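Local coordinates for protein putative oxygenase (Streptomyces viridochromogenes Tue57, PDB 4XAA) that probably acts as a 2-oxoglutarate-dependent dioxygenase of the phytanoyl-CoA dioxygenase family, carrying out oxidative cyclizations in orthosomycin biosynthesis with a metal held in a double-stranded beta helix, at residues Thr5-Arg8 / Ala9-Ile12. Numbering follows the deposited sequence.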
loop_
_atom_site.group_PDB
_atom_site.type_symbol
_atom_site.label_atom_id
_atom_site.label_comp_id
_atom_site.label_asym_id
_atom_site.label_seq_id
_atom_site.Cartn_x
_atom_site.Cartn_y
_atom_site.Cartn_z
ATOM N N THR A 5 -17.948 -11.374 -4.930
ATOM C CA THR A 5 -17.428 -12.713 -4.674
ATOM C C THR A 5 -16.119 -12.695 -3.909
ATOM O O THR A 5 -15.480 -11.653 -3.757
ATOM C CB THR A 5 -17.188 -13.536 -5.971
ATOM O OG1 THR A 5 -15.908 -13.212 -6.523
ATOM C CG2 THR A 5 -18.286 -13.321 -7.002
ATOM N N LEU A 6 -15.759 -13.876 -3.419
ATOM C CA LEU A 6 -14.472 -14.169 -2.798
ATOM C C LEU A 6 -13.861 -15.338 -3.554
ATOM O O LEU A 6 -14.424 -16.435 -3.583
ATOM C CB LEU A 6 -14.626 -14.507 -1.318
ATOM C CG LEU A 6 -14.716 -13.268 -0.428
ATOM C CD1 LEU A 6 -15.367 -13.594 0.887
ATOM C CD2 LEU A 6 -13.338 -12.712 -0.187
ATOM N N ASP A 7 -12.729 -15.087 -4.196
ATOM C CA ASP A 7 -12.155 -16.049 -5.121
ATOM C C ASP A 7 -10.639 -15.888 -5.115
ATOM O O ASP A 7 -10.066 -15.269 -6.001
ATOM C CB ASP A 7 -12.735 -15.849 -6.527
ATOM C CG ASP A 7 -12.342 -16.957 -7.501
ATOM O OD1 ASP A 7 -11.461 -17.775 -7.168
ATOM O OD2 ASP A 7 -12.896 -16.991 -8.627
ATOM N N ARG A 8 -10.007 -16.445 -4.092
ATOM C CA ARG A 8 -8.565 -16.383 -3.914
ATOM C C ARG A 8 -7.799 -16.799 -5.161
ATOM O O ARG A 8 -6.877 -16.110 -5.580
ATOM C CB ARG A 8 -8.161 -17.261 -2.737
ATOM C CG ARG A 8 -6.683 -17.353 -2.488
ATOM C CD ARG A 8 -6.057 -16.006 -2.165
ATOM N NE ARG A 8 -6.786 -15.198 -1.184
ATOM C CZ ARG A 8 -6.692 -15.341 0.135
ATOM N NH1 ARG A 8 -5.926 -16.295 0.638
ATOM N NH2 ARG A 8 -7.373 -14.534 0.951
ATOM N N ALA A 9 -8.180 -17.917 -5.760
ATOM C CA ALA A 9 -7.454 -18.417 -6.916
ATOM C C ALA A 9 -7.493 -17.422 -8.091
ATOM O O ALA A 9 -6.460 -17.148 -8.705
ATOM C CB ALA A 9 -8.007 -19.766 -7.338
ATOM N N ALA A 10 -8.679 -16.894 -8.396
ATOM C CA ALA A 10 -8.824 -15.869 -9.426
ATOM C C ALA A 10 -8.065 -14.589 -9.078
ATOM O O ALA A 10 -7.574 -13.888 -9.968
ATOM C CB ALA A 10 -10.275 -15.549 -9.650
ATOM N N ALA A 11 -7.985 -14.283 -7.789
ATOM C CA ALA A 11 -7.274 -13.111 -7.332
ATOM C C ALA A 11 -5.769 -13.289 -7.553
ATOM O O ALA A 11 -5.072 -12.353 -7.973
ATOM C CB ALA A 11 -7.584 -12.838 -5.892
ATOM N N ILE A 12 -5.271 -14.499 -7.307
ATOM C CA ILE A 12 -3.864 -14.788 -7.565
ATOM C C ILE A 12 -3.611 -14.732 -9.067
ATOM O O ILE A 12 -2.575 -14.250 -9.516
ATOM C CB ILE A 12 -3.437 -16.160 -6.995
ATOM C CG1 ILE A 12 -3.340 -16.085 -5.474
ATOM C CG2 ILE A 12 -2.081 -16.590 -7.554
ATOM C CD1 ILE A 12 -3.148 -17.441 -4.803
#
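The extended chain that reaches Asp-7 turns into helix 8-18 there, and two successive i to i+4 backbone bonds open the helix: Ala-11 N to Asp-7 O at 2.9 Å and Ile-12 N to Arg-8 O, also at 2.9 Å. Asp-7 is the N-cap. With CG anti to the backbone N (chi1 -171°), its carboxylate folds over the first turn, and OD1 accepts from Ala-10 N at 3.2 Å in a long but nearly straight bond (N-H...O angle 169°). The amide comes from well above the carboxylate plane, 68° out of it, so that one broad face of the group is turned to the helix. OD2 meets the methyl of the same residue, lying 3.2 Å from Ala-10 CB, while OD1 only grazes Ala-9 CB. The bond gives a partner to one of the amides of the first turn, and the negative carboxylate sits where it would be expected to interact favourably with the positive end of the helix dipole.

Arg-8 leaves on another side of the turn. Two bends in its chain, at chi2 and chi3, curl it, and CD comes 4.2 Å from Ile-12 CD1, a loose aliphatic touch one turn along, where the two side chains cross at a slant. CG1 of Ile-12 also packs beside the carbonyl oxygen of Arg-8, with 3.5 Å between CG1 and O, next to the backbone bond that this oxygen accepts. Ala-11 is buried, its CB directed toward the preceding turn, near the carbonyl oxygens of Asp-7 and Arg-8; together with Arg-8 and Ile-12 it rests on Phe-99 of helix 90-100, and Arg-8 also touches Leu-95. The capped turn lies at the surface, at the start of helix 8-18, whose side chains here touch helix 90-100; strand 20-25 follows the helix and is an outermost strand of the large antiparallel sheet.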